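DnaD domain protein (Enterococcus faecalis, PDB 2I5U) is of unknown function but carries a DnaB/DnaD-family domain and probably takes part in the initiation of DNA replication. Local coordinates at residues N11-M16 / E50-A55; S18-D23 / R58-I63; Y26-F31 / A36-A41; R5-N10 / L44-I49. One frame throughout, in Å; residues are numbered along the deposited sequence.

Contact 1: residues N11-M16 / E50-A55; sequences NGFGLM and EIAIDA
In F13 and I53 alike, the first torsion sets the leading branch anti to the carbonyl carbon (chi1 -72° for F13, -67° for I53), which sends the phenyl ring and the CG1–CD1 arm into the same interface. The ring is met at its edge, near its own plane: F13 CE2 lies 3.7 Å from I53 CG1, while F13 CZ reaches A52 CB at 4.4 Å. It is thus the CE2–CZ rim that meets the isoleucine methylene, and the two side chains cross at about a right angle. The terminal methyl is used differently. I53 CD1 comes within 3.5 Å of N11 CB, against the aliphatic base of the asparagine. In the fold this is a loop-to-helix contact: residues 11-16, which join helix 2-9 to helix 18-32, fold back against the last turns of helix 38-55. The nearest backbone pair is N11 and I53, with CA atoms 7.4 Å apart. Around 156 Å² of surface is buried, and all three pairs are van der Waals contacts. Two hydrogen bonds also hold the loop. N11 O accepts from R58 NH1, and the backbone N of selenomethionine M16 donates to E9 OE2. Within the same loop, the F13 ring meets that of W8 with their planes about 30° apart. On the helix side, A52 also packs against Y62 of helix 60-73.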
loop_
_atom_site.group_PDB
_atom_site.type_symbol
_atom_site.label_atom_id
_atom_site.label_comp_id
_atom_site.label_asym_id
_atom_site.label_seq_id
_atom_site.Cartn_x
_atom_site.Cartn_y
_atom_site.Cartn_z
ATOM N N ASN A 11 8.892 -9.706 -4.442
ATOM C CA ASN A 11 7.767 -10.625 -4.515
ATOM C C ASN A 11 7.136 -10.713 -5.885
ATOM O O ASN A 11 5.977 -11.103 -6.008
ATOM C CB ASN A 11 6.755 -10.325 -3.400
ATOM C CG ASN A 11 7.261 -10.741 -2.054
ATOM O OD1 ASN A 11 7.624 -9.906 -1.211
ATOM N ND2 ASN A 11 7.353 -12.027 -1.854
ATOM N N GLY A 12 7.930 -10.425 -6.902
ATOM C CA GLY A 12 7.520 -10.664 -8.289
ATOM C C GLY A 12 6.652 -9.590 -8.902
ATOM O O GLY A 12 6.002 -9.837 -9.932
ATOM N N PHE A 13 6.619 -8.412 -8.297
ATOM C CA PHE A 13 5.945 -7.256 -8.882
ATOM C C PHE A 13 6.821 -6.527 -9.887
ATOM O O PHE A 13 6.358 -5.583 -10.514
ATOM C CB PHE A 13 5.590 -6.242 -7.808
ATOM C CG PHE A 13 4.457 -6.652 -6.885
ATOM C CD1 PHE A 13 3.200 -6.058 -7.005
ATOM C CD2 PHE A 13 4.680 -7.526 -5.828
ATOM C CE1 PHE A 13 2.182 -6.405 -6.157
ATOM C CE2 PHE A 13 3.655 -7.866 -4.972
ATOM C CZ PHE A 13 2.409 -7.286 -5.123
ATOM N N GLY A 14 8.077 -6.901 -9.976
ATOM C CA GLY A 14 9.036 -6.131 -10.764
ATOM C C GLY A 14 9.496 -4.891 -10.039
ATOM O O GLY A 14 9.249 -4.699 -8.843
ATOM N N LEU A 15 10.156 -4.005 -10.781
ATOM C CA LEU A 15 10.617 -2.750 -10.236
ATOM C C LEU A 15 9.447 -1.912 -9.755
ATOM O O LEU A 15 8.380 -1.924 -10.358
ATOM C CB LEU A 15 11.363 -1.951 -11.306
ATOM C CG LEU A 15 12.601 -2.570 -11.921
ATOM C CD1 LEU A 15 13.145 -1.678 -13.063
ATOM C CD2 LEU A 15 13.632 -2.785 -10.834
HETATM N N MSE A 16 9.648 -1.179 -8.672
HETATM C CA MSE A 16 8.677 -0.176 -8.251
HETATM C C MSE A 16 8.786 1.043 -9.165
HETATM O O MSE A 16 9.803 1.705 -9.193
HETATM C CB MSE A 16 8.922 0.240 -6.787
HETATM C CG MSE A 16 8.191 1.455 -6.343
HETATM SE SE MSE A 16 6.414 0.973 -6.174
HETATM C CE MSE A 16 6.591 0.092 -4.414
ATOM N N GLU A 50 0.758 -7.889 0.800
ATOM C CA GLU A 50 0.717 -9.310 1.201
ATOM C C GLU A 50 -0.557 -9.993 0.722
ATOM O O GLU A 50 -0.526 -11.122 0.217
ATOM C CB GLU A 50 0.816 -9.443 2.719
ATOM C CG GLU A 50 2.206 -9.136 3.227
ATOM C CD GLU A 50 2.355 -9.311 4.718
ATOM O OE1 GLU A 50 1.449 -8.887 5.467
ATOM O OE2 GLU A 50 3.404 -9.864 5.142
ATOM N N ILE A 51 -1.683 -9.303 0.872
ATOM C CA ILE A 51 -2.982 -9.838 0.405
ATOM C C ILE A 51 -2.960 -10.068 -1.117
ATOM O O ILE A 51 -3.408 -11.094 -1.608
ATOM C CB ILE A 51 -4.132 -8.892 0.815
ATOM C CG1 ILE A 51 -4.358 -8.942 2.331
ATOM C CG2 ILE A 51 -5.418 -9.245 0.100
ATOM C CD1 ILE A 51 -5.221 -7.823 2.887
ATOM N N ALA A 52 -2.380 -9.130 -1.845
ATOM C CA ALA A 52 -2.273 -9.228 -3.289
ATOM C C ALA A 52 -1.369 -10.390 -3.700
ATOM O O ALA A 52 -1.646 -11.083 -4.681
ATOM C CB ALA A 52 -1.737 -7.890 -3.864
ATOM N N ILE A 53 -0.271 -10.583 -2.977
ATOM C CA ILE A 53 0.607 -11.735 -3.229
ATOM C C ILE A 53 -0.165 -13.049 -3.070
ATOM O O ILE A 53 -0.118 -13.930 -3.938
ATOM C CB ILE A 53 1.837 -11.756 -2.305
ATOM C CG1 ILE A 53 2.765 -10.586 -2.617
ATOM C CG2 ILE A 53 2.637 -13.062 -2.508
ATOM C CD1 ILE A 53 3.756 -10.284 -1.501
ATOM N N ASP A 54 -0.859 -13.185 -1.952
ATOM C CA ASP A 54 -1.585 -14.423 -1.664
ATOM C C ASP A 54 -2.700 -14.709 -2.697
ATOM O O ASP A 54 -2.947 -15.850 -3.040
ATOM C CB ASP A 54 -2.177 -14.397 -0.243
ATOM C CG ASP A 54 -1.139 -14.575 0.837
ATOM O OD1 ASP A 54 0.013 -14.962 0.526
ATOM O OD2 ASP A 54 -1.493 -14.331 2.012
ATOM N N ALA A 55 -3.372 -13.658 -3.160
ATOM C CA ALA A 55 -4.436 -13.769 -4.175
ATOM C C ALA A 55 -3.888 -13.904 -5.589
ATOM O O ALA A 55 -4.645 -14.145 -6.538
ATOM C CB ALA A 55 -5.360 -12.541 -4.086
#

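Contact 2: residues S18-D23 / R58-I63; sequences SKTMTD and RNYNYI
Y60 carries this contact, laying its phenol against T20 and D23 of helix 18-32, and the residues before it set up the helix from which it projects. First comes R58, whose NH1 donates to N11 O and so links this chain segment to the loop that follows helix 2-9. N59 is next, at the N-cap position of helix 60-73; its OD1 accepts from Y62 N at 2.9 Å with an N-H...O angle of 152°. Y60 then projects its ring, CG anti to the backbone N (chi1 177°), to helix 18-32. The D23 carboxylate lies rather flat over one face, the two planes 25° apart: its OD2 stands 3.7 Å above the plane of the Y60 ring, offset toward the rim. D23 CB meets Y60 OH at 3.4 Å. Near the base of the ring, T20 CG2 is 4.1 Å from Y60 CD1, while the threonine hydroxyl bonds with S17 OG instead. The carboxylate also has a cation: K19 NZ, one turn earlier, reaches the syn side of D23 OD2 at 2.9 Å in a salt bridge, which probably offsets the cost of placing negative charge above an aromatic face. F24 meets the Y60 ring edge-to-face, and Y60 OH has a weak bond with W27 NE1. Last in sequence, I63 turns to W8 and I49. The arrangement is that of an Asn N-capped helix start, packed through its first-turn tyrosine on a second helix of an all-helical domain.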
loop_
_atom_site.group_PDB
_atom_site.type_symbol
_atom_site.label_atom_id
_atom_site.label_comp_id
_atom_site.label_asym_id
_atom_site.label_seq_id
_atom_site.Cartn_x
_atom_site.Cartn_y
_atom_site.Cartn_z
ATOM N N SER A 18 8.158 4.838 -10.698
ATOM C CA SER A 18 8.011 6.167 -10.114
ATOM C C SER A 18 6.540 6.499 -9.814
ATOM O O SER A 18 6.226 7.091 -8.782
ATOM C CB SER A 18 8.601 7.228 -11.039
ATOM O OG SER A 18 10.013 7.084 -11.146
ATOM N N LYS A 19 5.645 6.125 -10.727
ATOM C CA LYS A 19 4.222 6.389 -10.561
ATOM C C LYS A 19 3.650 5.688 -9.330
ATOM O O LYS A 19 2.912 6.274 -8.545
ATOM C CB LYS A 19 3.440 5.939 -11.808
ATOM C CG LYS A 19 1.918 6.217 -11.731
ATOM C CD LYS A 19 1.130 5.569 -12.876
ATOM C CE LYS A 19 -0.372 5.948 -12.772
ATOM N NZ LYS A 19 -1.032 5.576 -11.467
ATOM N N THR A 20 4.019 4.422 -9.167
ATOM C CA THR A 20 3.483 3.631 -8.086
ATOM C C THR A 20 4.054 4.126 -6.771
ATOM O O THR A 20 3.327 4.173 -5.773
ATOM C CB THR A 20 3.758 2.131 -8.309
ATOM O OG1 THR A 20 3.195 1.739 -9.562
ATOM C CG2 THR A 20 3.173 1.274 -7.121
HETATM N N MSE A 21 5.321 4.553 -6.742
HETATM C CA MSE A 21 5.874 5.147 -5.494
HETATM C C MSE A 21 5.146 6.433 -5.127
HETATM O O MSE A 21 4.852 6.703 -3.940
HETATM C CB MSE A 21 7.377 5.411 -5.585
HETATM C CG MSE A 21 8.067 5.485 -4.198
HETATM SE SE MSE A 21 8.005 3.838 -3.085
HETATM C CE MSE A 21 6.458 4.289 -1.992
ATOM N N THR A 22 4.859 7.240 -6.139
ATOM C CA THR A 22 4.068 8.465 -5.961
ATOM C C THR A 22 2.713 8.106 -5.374
ATOM O O THR A 22 2.246 8.741 -4.439
ATOM C CB THR A 22 3.879 9.202 -7.306
ATOM O OG1 THR A 22 5.168 9.610 -7.803
ATOM C CG2 THR A 22 2.962 10.390 -7.148
ATOM N N ASP A 23 2.084 7.075 -5.934
ATOM C CA ASP A 23 0.766 6.630 -5.490
ATOM C C ASP A 23 0.786 6.180 -4.043
ATOM O O ASP A 23 -0.120 6.498 -3.264
ATOM C CB ASP A 23 0.245 5.500 -6.397
ATOM C CG ASP A 23 -0.135 5.973 -7.788
ATOM O OD1 ASP A 23 -0.501 7.156 -7.961
ATOM O OD2 ASP A 23 -0.082 5.166 -8.735
ATOM N N ARG A 58 -0.839 -9.353 -8.283
ATOM C CA ARG A 58 0.284 -8.540 -7.935
ATOM C C ARG A 58 0.346 -7.320 -8.837
ATOM O O ARG A 58 1.224 -7.188 -9.708
ATOM C CB ARG A 58 1.571 -9.337 -7.987
ATOM C CG ARG A 58 1.647 -10.362 -6.877
ATOM C CD ARG A 58 2.817 -11.250 -7.008
ATOM N NE ARG A 58 2.613 -12.289 -8.004
ATOM C CZ ARG A 58 3.493 -13.248 -8.269
ATOM N NH1 ARG A 58 4.691 -13.229 -7.675
ATOM N NH2 ARG A 58 3.211 -14.195 -9.164
ATOM N N ASN A 59 -0.578 -6.407 -8.582
ATOM C CA ASN A 59 -0.644 -5.135 -9.332
ATOM C C ASN A 59 -1.267 -4.044 -8.487
ATOM O O ASN A 59 -1.971 -4.308 -7.506
ATOM C CB ASN A 59 -1.415 -5.298 -10.636
ATOM C CG ASN A 59 -2.842 -5.744 -10.411
ATOM O OD1 ASN A 59 -3.694 -4.952 -10.009
ATOM N ND2 ASN A 59 -3.106 -7.006 -10.668
ATOM N N TYR A 60 -0.977 -2.810 -8.863
ATOM C CA TYR A 60 -1.447 -1.658 -8.100
ATOM C C TYR A 60 -2.969 -1.578 -8.067
ATOM O O TYR A 60 -3.550 -1.171 -7.064
ATOM C CB TYR A 60 -0.845 -0.357 -8.632
ATOM C CG TYR A 60 -1.367 0.840 -7.895
ATOM C CD1 TYR A 60 -0.926 1.138 -6.626
ATOM C CD2 TYR A 60 -2.336 1.673 -8.454
ATOM C CE1 TYR A 60 -1.419 2.245 -5.922
ATOM C CE2 TYR A 60 -2.820 2.767 -7.773
ATOM C CZ TYR A 60 -2.380 3.042 -6.497
ATOM O OH TYR A 60 -2.892 4.175 -5.857
ATOM N N ASN A 61 -3.617 -1.906 -9.177
ATOM C CA ASN A 61 -5.080 -1.810 -9.215
ATOM C C ASN A 61 -5.730 -2.593 -8.082
ATOM O O ASN A 61 -6.618 -2.098 -7.408
ATOM C CB ASN A 61 -5.631 -2.265 -10.564
ATOM C CG ASN A 61 -5.347 -1.274 -11.689
ATOM O OD1 ASN A 61 -5.322 -0.054 -11.478
ATOM N ND2 ASN A 61 -5.197 -1.790 -12.889
ATOM N N TYR A 62 -5.254 -3.804 -7.868
ATOM C CA TYR A 62 -5.837 -4.677 -6.855
ATOM C C TYR A 62 -5.562 -4.113 -5.455
ATOM O O TYR A 62 -6.458 -4.068 -4.583
ATOM C CB TYR A 62 -5.248 -6.074 -6.981
ATOM C CG TYR A 62 -5.921 -7.126 -6.126
ATOM C CD1 TYR A 62 -7.023 -7.827 -6.594
ATOM C CD2 TYR A 62 -5.395 -7.487 -4.901
ATOM C CE1 TYR A 62 -7.610 -8.807 -5.831
ATOM C CE2 TYR A 62 -5.986 -8.461 -4.137
ATOM C CZ TYR A 62 -7.100 -9.105 -4.603
ATOM O OH TYR A 62 -7.701 -10.123 -3.852
ATOM N N ILE A 63 -4.336 -3.632 -5.255
ATOM C CA ILE A 63 -3.959 -3.054 -3.969
ATOM C C ILE A 63 -4.749 -1.776 -3.677
ATOM O O ILE A 63 -5.207 -1.560 -2.558
ATOM C CB ILE A 63 -2.431 -2.798 -3.917
ATOM C CG1 ILE A 63 -1.689 -4.138 -3.938
ATOM C CG2 ILE A 63 -2.063 -1.986 -2.702
ATOM C CD1 ILE A 63 -0.285 -4.013 -4.393
#

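Contact 3: residues Y26-F31 / A36-A41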
loop_
_atom_site.group_PDB
_atom_site.type_symbol
_atom_site.label_atom_id
_atom_site.label_comp_id
_atom_site.label_asym_id
_atom_site.label_seq_id
_atom_site.Cartn_x
_atom_site.Cartn_y
_atom_site.Cartn_z
ATOM N N TYR A 26 1.209 9.111 -1.647
ATOM C CA TYR A 26 -0.069 9.800 -1.534
ATOM C C TYR A 26 -1.020 9.011 -0.637
ATOM O O TYR A 26 -1.763 9.596 0.142
ATOM C CB TYR A 26 -0.673 10.059 -2.912
ATOM C CG TYR A 26 -1.496 11.292 -2.925
ATOM C CD1 TYR A 26 -0.899 12.547 -3.078
ATOM C CD2 TYR A 26 -2.860 11.234 -2.685
ATOM C CE1 TYR A 26 -1.650 13.693 -3.044
ATOM C CE2 TYR A 26 -3.620 12.386 -2.660
ATOM C CZ TYR A 26 -3.002 13.606 -2.836
ATOM O OH TYR A 26 -3.727 14.765 -2.787
ATOM N N TRP A 27 -0.952 7.679 -0.687
ATOM C CA TRP A 27 -1.784 6.844 0.178
ATOM C C TRP A 27 -1.400 7.020 1.633
ATOM O O TRP A 27 -2.269 7.081 2.498
ATOM C CB TRP A 27 -1.667 5.361 -0.207
ATOM C CG TRP A 27 -2.741 4.917 -1.133
ATOM C CD1 TRP A 27 -2.605 4.455 -2.423
ATOM C CD2 TRP A 27 -4.122 4.869 -0.833
ATOM N NE1 TRP A 27 -3.832 4.139 -2.933
ATOM C CE2 TRP A 27 -4.785 4.390 -1.979
ATOM C CE3 TRP A 27 -4.878 5.224 0.292
ATOM C CZ2 TRP A 27 -6.177 4.241 -2.028
ATOM C CZ3 TRP A 27 -6.254 5.065 0.253
ATOM C CH2 TRP A 27 -6.891 4.587 -0.910
ATOM N N ILE A 28 -0.105 7.101 1.909
ATOM C CA ILE A 28 0.357 7.340 3.275
ATOM C C ILE A 28 -0.205 8.676 3.777
ATOM O O ILE A 28 -0.729 8.757 4.910
ATOM C CB ILE A 28 1.907 7.308 3.377
ATOM C CG1 ILE A 28 2.418 5.881 3.171
ATOM C CG2 ILE A 28 2.374 7.852 4.733
ATOM C CD1 ILE A 28 3.911 5.800 2.966
ATOM N N SER A 29 -0.126 9.708 2.937
ATOM C CA SER A 29 -0.678 11.025 3.275
ATOM C C SER A 29 -2.181 10.958 3.538
ATOM O O SER A 29 -2.694 11.614 4.475
ATOM C CB SER A 29 -0.389 12.017 2.157
ATOM O OG SER A 29 0.987 12.364 2.145
ATOM N N ASP A 30 -2.897 10.179 2.730
ATOM C CA ASP A 30 -4.344 10.093 2.850
ATOM C C ASP A 30 -4.769 9.381 4.132
ATOM O O ASP A 30 -5.725 9.800 4.791
ATOM C CB ASP A 30 -4.981 9.464 1.605
ATOM C CG ASP A 30 -5.130 10.457 0.454
ATOM O OD1 ASP A 30 -4.929 11.681 0.654
ATOM O OD2 ASP A 30 -5.463 10.013 -0.654
ATOM N N PHE A 31 -4.029 8.352 4.529
ATOM C CA PHE A 31 -4.314 7.690 5.802
ATOM C C PHE A 31 -3.978 8.603 6.956
ATOM O O PHE A 31 -4.697 8.609 7.961
ATOM C CB PHE A 31 -3.616 6.333 5.920
ATOM C CG PHE A 31 -4.351 5.227 5.212
ATOM C CD1 PHE A 31 -5.561 4.753 5.707
ATOM C CD2 PHE A 31 -3.881 4.708 4.021
ATOM C CE1 PHE A 31 -6.256 3.746 5.031
ATOM C CE2 PHE A 31 -4.585 3.707 3.358
ATOM C CZ PHE A 31 -5.764 3.243 3.857
ATOM N N ALA A 36 -4.194 8.204 10.963
ATOM C CA ALA A 36 -3.160 7.184 11.040
ATOM C C ALA A 36 -1.789 7.835 11.210
ATOM O O ALA A 36 -1.531 8.906 10.660
ATOM C CB ALA A 36 -3.174 6.323 9.749
ATOM N N SER A 37 -0.893 7.180 11.940
ATOM C CA SER A 37 0.508 7.592 11.940
ATOM C C SER A 37 1.145 7.179 10.615
ATOM O O SER A 37 0.620 6.315 9.911
ATOM C CB SER A 37 1.274 6.963 13.113
ATOM O OG SER A 37 1.384 5.552 12.975
ATOM N N GLN A 38 2.275 7.792 10.284
ATOM C CA GLN A 38 3.040 7.403 9.101
ATOM C C GLN A 38 3.335 5.913 9.159
ATOM O O GLN A 38 3.167 5.206 8.172
ATOM C CB GLN A 38 4.347 8.205 9.011
ATOM C CG GLN A 38 5.161 7.943 7.746
ATOM C CD GLN A 38 6.439 8.773 7.684
ATOM O OE1 GLN A 38 6.404 10.007 7.766
ATOM N NE2 GLN A 38 7.576 8.097 7.544
ATOM N N LYS A 39 3.747 5.437 10.329
ATOM C CA LYS A 39 4.109 4.031 10.518
ATOM C C LYS A 39 2.921 3.093 10.306
ATOM O O LYS A 39 3.045 2.053 9.656
ATOM C CB LYS A 39 4.670 3.823 11.920
ATOM C CG LYS A 39 5.433 2.525 12.079
ATOM C CD LYS A 39 6.877 2.666 11.579
ATOM C CE LYS A 39 7.351 1.412 10.859
ATOM N NZ LYS A 39 7.152 0.180 11.675
ATOM N N GLU A 40 1.766 3.465 10.847
ATOM C CA GLU A 40 0.547 2.664 10.697
ATOM C C GLU A 40 0.105 2.620 9.234
ATOM O O GLU A 40 -0.344 1.580 8.747
ATOM C CB GLU A 40 -0.594 3.248 11.543
ATOM C CG GLU A 40 -0.493 2.964 13.026
ATOM C CD GLU A 40 -1.433 3.828 13.866
ATOM O OE1 GLU A 40 -1.732 4.976 13.474
ATOM O OE2 GLU A 40 -1.847 3.358 14.948
ATOM N N ALA A 41 0.220 3.757 8.555
ATOM C CA ALA A 41 -0.158 3.846 7.149
ATOM C C ALA A 41 0.753 2.937 6.318
ATOM O O ALA A 41 0.285 2.203 5.440
ATOM C CB ALA A 41 -0.098 5.314 6.666
#
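F31 and A36 meet through their backbones: A36 N donates to F31 O over 3.1 Å, with an N-H...O angle of 157°. The donor stands above the carbonyl plane, 36° out of it, so the bond does not follow a lone pair. Beside it the side chains close up, and F31 CB sits 3.9 Å from A36 CB and 3.7 Å from A41 CB. With CG anti to the carbonyl carbon, the F31 ring is led away from these alanines and packs on L44, leaving the beta carbon to make the side-chain contacts with A36 and A41. One turn back, I28 CG2 packs on A41 CB at 4.0 Å and also touches the extended Q38 chain at its CG. The I28 and A41 CA atoms are only 5.2 Å apart, a separation that the small methyl of alanine permits.

Behind this first shell lies the start of helix 38-55. S37 is its N-cap, and with E40 it forms a capping box: E40 N donates to S37 OG at 3.0 Å, and S37 N to E40 OE1 at 2.8 Å in a nearly straight bond (179°). This reciprocal pair fixes the first turn, and with it the position of A41. The short connection between the helices is thus fastened by one backbone bond beside apolar packing in which two alanine methyls let the backbones come close, so the close approach at this turn probably depends on steric fit as well as on that bond.

Contact 4: residues R5-N10 / L44-I49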
loop_
_atom_site.group_PDB
_atom_site.type_symbol
_atom_site.label_atom_id
_atom_site.label_comp_id
_atom_site.label_asym_id
_atom_site.label_seq_id
_atom_site.Cartn_x
_atom_site.Cartn_y
_atom_site.Cartn_z
ATOM N N ARG A 5 8.843 -0.619 -0.864
ATOM C CA ARG A 5 9.583 -0.972 -2.075
ATOM C C ARG A 5 10.162 -2.396 -1.978
ATOM O O ARG A 5 10.152 -3.149 -2.967
ATOM C CB ARG A 5 10.705 0.036 -2.415
ATOM C CG ARG A 5 11.352 -0.252 -3.758
ATOM C CD ARG A 5 12.544 0.658 -4.089
ATOM N NE ARG A 5 12.142 1.989 -4.538
ATOM C CZ ARG A 5 12.480 3.134 -3.940
ATOM N NH1 ARG A 5 12.049 4.295 -4.440
ATOM N NH2 ARG A 5 13.246 3.139 -2.845
ATOM N N SER A 6 10.649 -2.773 -0.794
ATOM C CA SER A 6 11.274 -4.099 -0.616
ATOM C C SER A 6 10.272 -5.247 -0.768
ATOM O O SER A 6 10.548 -6.243 -1.438
ATOM C CB SER A 6 11.953 -4.224 0.745
ATOM O OG SER A 6 12.908 -3.195 0.945
ATOM N N ILE A 7 9.119 -5.148 -0.125
ATOM C CA ILE A 7 8.139 -6.205 -0.263
ATOM C C ILE A 7 7.639 -6.297 -1.701
ATOM O O ILE A 7 7.445 -7.389 -2.221
ATOM C CB ILE A 7 6.989 -6.150 0.787
ATOM C CG1 ILE A 7 6.197 -7.459 0.735
ATOM C CG2 ILE A 7 6.097 -4.929 0.596
ATOM C CD1 ILE A 7 5.230 -7.665 1.832
ATOM N N TRP A 8 7.459 -5.158 -2.369
ATOM C CA TRP A 8 7.080 -5.127 -3.774
ATOM C C TRP A 8 8.132 -5.807 -4.651
ATOM O O TRP A 8 7.851 -6.768 -5.385
ATOM C CB TRP A 8 6.885 -3.673 -4.207
ATOM C CG TRP A 8 6.465 -3.438 -5.633
ATOM C CD1 TRP A 8 7.271 -3.406 -6.733
ATOM C CD2 TRP A 8 5.149 -3.106 -6.097
ATOM N NE1 TRP A 8 6.539 -3.106 -7.851
ATOM C CE2 TRP A 8 5.233 -2.921 -7.488
ATOM C CE3 TRP A 8 3.893 -2.964 -5.466
ATOM C CZ2 TRP A 8 4.120 -2.624 -8.268
ATOM C CZ3 TRP A 8 2.797 -2.646 -6.252
ATOM C CH2 TRP A 8 2.922 -2.476 -7.625
ATOM N N GLU A 9 9.372 -5.324 -4.564
ATOM C CA GLU A 9 10.405 -5.770 -5.486
ATOM C C GLU A 9 10.899 -7.195 -5.263
ATOM O O GLU A 9 11.394 -7.816 -6.196
ATOM C CB GLU A 9 11.571 -4.774 -5.497
ATOM C CG GLU A 9 11.125 -3.436 -6.046
ATOM C CD GLU A 9 12.239 -2.454 -6.264
ATOM O OE1 GLU A 9 13.324 -2.616 -5.636
ATOM O OE2 GLU A 9 12.005 -1.476 -7.036
ATOM N N ASN A 10 10.726 -7.732 -4.058
ATOM C CA ASN A 10 11.149 -9.099 -3.775
ATOM C C ASN A 10 10.042 -10.125 -3.930
ATOM O O ASN A 10 10.234 -11.300 -3.596
ATOM C CB ASN A 10 11.772 -9.165 -2.380
ATOM C CG ASN A 10 13.108 -8.483 -2.343
ATOM O OD1 ASN A 10 14.100 -9.042 -2.839
ATOM N ND2 ASN A 10 13.153 -7.263 -1.805
ATOM N N LEU A 44 -0.276 -0.625 6.737
ATOM C CA LEU A 44 -1.477 -0.945 5.960
ATOM C C LEU A 44 -1.108 -1.287 4.516
ATOM O O LEU A 44 -1.602 -2.249 3.945
ATOM C CB LEU A 44 -2.471 0.213 5.958
ATOM C CG LEU A 44 -3.232 0.440 7.273
ATOM C CD1 LEU A 44 -4.015 1.760 7.230
ATOM C CD2 LEU A 44 -4.156 -0.721 7.570
ATOM N N ILE A 45 -0.206 -0.513 3.937
ATOM C CA ILE A 45 0.183 -0.765 2.561
ATOM C C ILE A 45 0.911 -2.121 2.456
ATOM O O ILE A 45 0.632 -2.914 1.562
ATOM C CB ILE A 45 1.019 0.390 1.961
ATOM C CG1 ILE A 45 0.151 1.646 1.827
ATOM C CG2 ILE A 45 1.549 -0.008 0.597
ATOM C CD1 ILE A 45 0.935 2.908 1.666
ATOM N N VAL A 46 1.817 -2.388 3.381
ATOM C CA VAL A 46 2.507 -3.673 3.393
ATOM C C VAL A 46 1.496 -4.819 3.454
ATOM O O VAL A 46 1.622 -5.815 2.713
ATOM C CB VAL A 46 3.489 -3.776 4.558
ATOM C CG1 VAL A 46 4.009 -5.210 4.689
ATOM C CG2 VAL A 46 4.652 -2.802 4.372
ATOM N N LYS A 47 0.504 -4.697 4.336
ATOM C CA LYS A 47 -0.518 -5.736 4.465
ATOM C C LYS A 47 -1.321 -5.925 3.164
ATOM O O LYS A 47 -1.623 -7.047 2.775
ATOM C CB LYS A 47 -1.463 -5.431 5.628
ATOM C CG LYS A 47 -2.525 -6.482 5.857
ATOM C CD LYS A 47 -1.942 -7.740 6.479
ATOM C CE LYS A 47 -2.641 -9.005 6.011
ATOM N NZ LYS A 47 -2.006 -9.531 4.769
ATOM N N ALA A 48 -1.711 -4.825 2.517
ATOM C CA ALA A 48 -2.433 -4.919 1.246
ATOM C C ALA A 48 -1.556 -5.628 0.208
ATOM O O ALA A 48 -2.047 -6.413 -0.587
ATOM C CB ALA A 48 -2.861 -3.529 0.737
ATOM N N ILE A 49 -0.264 -5.351 0.200
ATOM C CA ILE A 49 0.634 -6.033 -0.748
ATOM C C ILE A 49 0.699 -7.529 -0.470
ATOM O O ILE A 49 0.634 -8.359 -1.405
ATOM C CB ILE A 49 2.050 -5.412 -0.733
ATOM C CG1 ILE A 49 1.973 -4.012 -1.334
ATOM C CG2 ILE A 49 3.032 -6.256 -1.521
ATOM C CD1 ILE A 49 3.274 -3.162 -1.148
#
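I7 and W8 of helix 2-9 pack on V46 and I49 of helix 38-55 in an apolar helix-to-helix contact near the middle of the domain, its centre about 6 Å from that of the chain. The two short helical segments run almost parallel, at 7° between their N-to-C directions, with axes 10.0 Å apart at closest approach. The nearest CA pairs, I7 with V46 and W8 with I49, are both 7.2 Å apart. I7 enters with both of its branches. Its CG1 is anti to the backbone N (chi1 -168°), which carries I7 CD1 across to V46 CG1 at 4.0 Å and leaves CG2 between the backbone N and the carbonyl carbon, facing I49. There I7 CG2 meets I49 CD1 at 3.8 Å, as the two isoleucines slide past each other in opposite directions. W8 adds the edge of its indole: W8 CE3 lies 4.4 Å from I49 CD1, close to the ring plane. The same indole contacts T20 and I63 of the two remaining helices, and W8 NE1 has a weak bond with L15 O. Helix 2-9 ends just beyond, where S6 O accepts both N10 N at 3.0 Å and N10 ND2 at 2.8 Å; these donors approach from opposite faces of the carbonyl plane. Since the pairs spanning the two segments are all hydrocarbon or aromatic, the hold between them probably comes largely from dispersion and exclusion of water, with the fit set by the branched side chains.

Overall arrangement
From the N terminus, helix 2-9 is first tied by contact 4 to the middle of helix 38-55, closing a loop that spans helix 18-32. The following loop, 11-16, reaches farther along the same helix in contact 1, and the start of helix 18-32 reaches helix 60-73 in contact 2. These three contacts cross one another, each opening and closing later along the chain than the one before. Contact 3 is the local one, bridging a short turn, and lies within all three larger loops, about 20 Å from contact 1 between centres. W8, T20, I49 and I63, one from each helix, join contacts 4 and 2 in a shared core, which unites all four helices into one compact domain.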